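Local coordinates for hypothetical protein PH1789 (Pyrococcus horikoshii, PDB 1WR2) that is of unknown function but belongs by sequence to the ATP-grasp family, whose members share a two-part alpha+beta fold, at residues K89-E92 against E93-N97. Residues are numbered along the deposited sequence; the frame is centred on the assembly and turned at random.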
ATOM      1  N   LYS A  89      -3.421   3.964 -24.879  1.00 45.89           N
ATOM      2  CA  LYS A  89      -3.040   5.369 -24.840  1.00 46.41           C
ATOM      3  C   LYS A  89      -2.525   5.780 -23.457  1.00 44.64           C
ATOM      4  O   LYS A  89      -1.595   6.577 -23.349  1.00 43.12           O
ATOM      5  CB  LYS A  89      -4.223   6.251 -25.270  1.00 48.96           C
ATOM      6  CG  LYS A  89      -5.317   6.460 -24.225  1.00 53.82           C
ATOM      7  CD  LYS A  89      -6.589   7.012 -24.879  1.00 56.92           C
ATOM      8  CE  LYS A  89      -7.451   7.813 -23.907  1.00 56.28           C
ATOM      9  NZ  LYS A  89      -7.777   7.071 -22.663  1.00 55.82           N
ATOM     10  N   LYS A  90      -3.123   5.234 -22.401  1.00 42.59           N
ATOM     11  CA  LYS A  90      -2.680   5.554 -21.046  1.00 40.83           C
ATOM     12  C   LYS A  90      -1.332   4.902 -20.767  1.00 40.31           C
ATOM     13  O   LYS A  90      -0.552   5.385 -19.947  1.00 39.57           O
ATOM     14  CB  LYS A  90      -3.720   5.100 -20.025  1.00 40.60           C
ATOM     15  CG  LYS A  90      -4.980   5.942 -20.062  1.00 41.97           C
ATOM     16  CD  LYS A  90      -4.636   7.408 -19.859  1.00 44.96           C
ATOM     17  CE  LYS A  90      -5.837   8.308 -20.118  1.00 48.47           C
ATOM     18  NZ  LYS A  90      -5.498   9.733 -19.858  1.00 48.36           N
ATOM     19  N   TRP A  91      -1.061   3.804 -21.462  1.00 38.29           N
ATOM     20  CA  TRP A  91       0.207   3.116 -21.318  1.00 37.87           C
ATOM     21  C   TRP A  91       1.289   4.048 -21.869  1.00 38.47           C
ATOM     22  O   TRP A  91       2.368   4.178 -21.289  1.00 36.26           O
ATOM     23  CB  TRP A  91       0.186   1.798 -22.096  1.00 36.26           C
ATOM     24  CG  TRP A  91       1.529   1.132 -22.180  1.00 38.28           C
ATOM     25  CD1 TRP A  91       2.583   1.498 -22.976  1.00 38.45           C
ATOM     26  CD2 TRP A  91       1.983   0.021 -21.403  1.00 37.87           C
ATOM     27  NE1 TRP A  91       3.661   0.682 -22.736  1.00 38.88           N
ATOM     28  CE2 TRP A  91       3.319  -0.233 -21.775  1.00 38.26           C
ATOM     29  CE3 TRP A  91       1.388  -0.786 -20.423  1.00 39.30           C
ATOM     30  CZ2 TRP A  91       4.073  -1.259 -21.203  1.00 38.21           C
ATOM     31  CZ3 TRP A  91       2.141  -1.808 -19.854  1.00 38.87           C
ATOM     32  CH2 TRP A  91       3.468  -2.032 -20.246  1.00 38.29           C
ATOM     33  N   GLU A  92       0.990   4.707 -22.985  1.00 41.36           N
ATOM     34  CA  GLU A  92       1.943   5.633 -23.590  1.00 43.98           C
ATOM     35  C   GLU A  92       2.126   6.854 -22.694  1.00 43.92           C
ATOM     36  O   GLU A  92       3.241   7.327 -22.490  1.00 45.08           O
ATOM     37  CB  GLU A  92       1.454   6.082 -24.976  1.00 47.14           C
ATOM     38  CG  GLU A  92       1.543   5.013 -26.063  1.00 53.69           C
ATOM     39  CD  GLU A  92       1.102   5.528 -27.430  1.00 58.71           C
ATOM     40  OE1 GLU A  92      -0.079   5.924 -27.566  1.00 58.86           O
ATOM     41  OE2 GLU A  92       1.936   5.538 -28.367  1.00 59.71           O
ATOM     42  N   GLU A  93       1.022   7.365 -22.162  1.00 43.74           N
ATOM     43  CA  GLU A  93       1.068   8.529 -21.293  1.00 43.84           C
ATOM     44  C   GLU A  93       1.977   8.374 -20.084  1.00 44.22           C
ATOM     45  O   GLU A  93       2.874   9.196 -19.871  1.00 45.30           O
ATOM     46  CB  GLU A  93      -0.326   8.877 -20.790  1.00 46.22           C
ATOM     47  CG  GLU A  93      -1.169   9.635 -21.766  1.00 50.47           C
ATOM     48  CD  GLU A  93      -2.279  10.362 -21.065  1.00 52.77           C
ATOM     49  OE1 GLU A  93      -1.976  11.071 -20.079  1.00 55.39           O
ATOM     50  OE2 GLU A  93      -3.444  10.231 -21.494  1.00 56.32           O
ATOM     51  N   ILE A  94       1.746   7.331 -19.288  1.00 40.84           N
ATOM     52  CA  ILE A  94       2.543   7.132 -18.084  1.00 39.80           C
ATOM     53  C   ILE A  94       4.022   7.001 -18.381  1.00 38.69           C
ATOM     54  O   ILE A  94       4.852   7.443 -17.591  1.00 37.67           O
ATOM     55  CB  ILE A  94       2.068   5.911 -17.250  1.00 37.45           C
ATOM     56  CG1 ILE A  94       2.205   4.619 -18.054  1.00 39.16           C
ATOM     57  CG2 ILE A  94       0.630   6.135 -16.789  1.00 39.17           C
ATOM     58  CD1 ILE A  94       1.773   3.378 -17.283  1.00 40.80           C
ATOM     59  N   HIS A  95       4.365   6.403 -19.518  1.00 39.43           N
ATOM     60  CA  HIS A  95       5.775   6.275 -19.861  1.00 41.73           C
ATOM     61  C   HIS A  95       6.353   7.645 -20.205  1.00 41.76           C
ATOM     62  O   HIS A  95       7.506   7.930 -19.892  1.00 41.15           O
ATOM     63  CB  HIS A  95       5.973   5.300 -21.022  1.00 40.61           C
ATOM     64  CG  HIS A  95       6.005   3.863 -20.598  1.00 40.28           C
ATOM     65  ND1 HIS A  95       4.862   3.114 -20.402  1.00 37.02           N
ATOM     66  CD2 HIS A  95       7.045   3.046 -20.304  1.00 38.39           C
ATOM     67  CE1 HIS A  95       5.198   1.900 -20.008  1.00 38.42           C
ATOM     68  NE2 HIS A  95       6.516   1.831 -19.940  1.00 38.78           N
ATOM     69  N   GLU A  96       5.543   8.488 -20.841  1.00 42.43           N
ATOM     70  CA  GLU A  96       5.970   9.833 -21.208  1.00 45.06           C
ATOM     71  C   GLU A  96       6.152  10.634 -19.929  1.00 44.22           C
ATOM     72  O   GLU A  96       7.159  11.311 -19.751  1.00 45.83           O
ATOM     73  CB  GLU A  96       4.917  10.520 -22.085  1.00 45.97           C
ATOM     74  CG  GLU A  96       4.563   9.765 -23.366  1.00 52.57           C
ATOM     75  CD  GLU A  96       3.425  10.425 -24.141  1.00 54.29           C
ATOM     76  OE1 GLU A  96       2.509  10.981 -23.497  1.00 55.10           O
ATOM     77  OE2 GLU A  96       3.435  10.377 -25.389  1.00 55.74           O
ATOM     78  N   ASN A  97       5.171  10.543 -19.038  1.00 43.94           N
ATOM     79  CA  ASN A  97       5.216  11.265 -17.778  1.00 44.57           C
ATOM     80  C   ASN A  97       6.410  10.856 -16.942  1.00 45.57           C
ATOM     81  O   ASN A  97       6.998  11.679 -16.247  1.00 47.00           O
ATOM     82  CB  ASN A  97       3.922  11.046 -16.990  1.00 45.28           C
ATOM     83  CG  ASN A  97       2.715  11.624 -17.697  1.00 46.75           C
ATOM     84  OD1 ASN A  97       2.845  12.233 -18.761  1.00 50.07           O
ATOM     85  ND2 ASN A  97       1.534  11.438 -17.116  1.00 45.98           N
TER
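Trp91 and His95, one turn apart, pair their rings in a local contact within helix 84-101, which packs on the antiparallel sheet containing strands 77-81 and 109-114. CE1 of His95 sits over one face of the indole, 3.3 Å from CE2 of Trp91, with the imidazole and five-membered ring planes inclined at 31°. Chi1 of Trp91 (171°) sends the indole straight out from the helix, while His95, its CG anti to the carbonyl carbon (chi1 -83°), leans back over it. Histidine suits this place by joining a flat ring to an in-plane N-H: ND1 donates to the carbonyl O of Trp91 at 2.9 Å, fixing the ring's rotation, whereas the backbone N of His95 bonds that oxygen only weakly. Helices layered on an antiparallel sheet fit the alpha+beta build of an ATP-grasp domain, and buried, branched Ile94 suits the inner side, touching Met78 and Val110. Tryptophan's breadth serves the imidazole and also apolar Leu45, Ala48 and Val110. Farther round, at the partly exposed surface, flexible, oppositely charged Lys90 and Glu93 form an i to i+3 salt bridge: a bend at chi2 lays Lys90 beside Glu93, bringing NZ to OE2 of Glu93 (2.7 Å) from above the carboxylate plane. Lys89 turns its ammonium to Glu86.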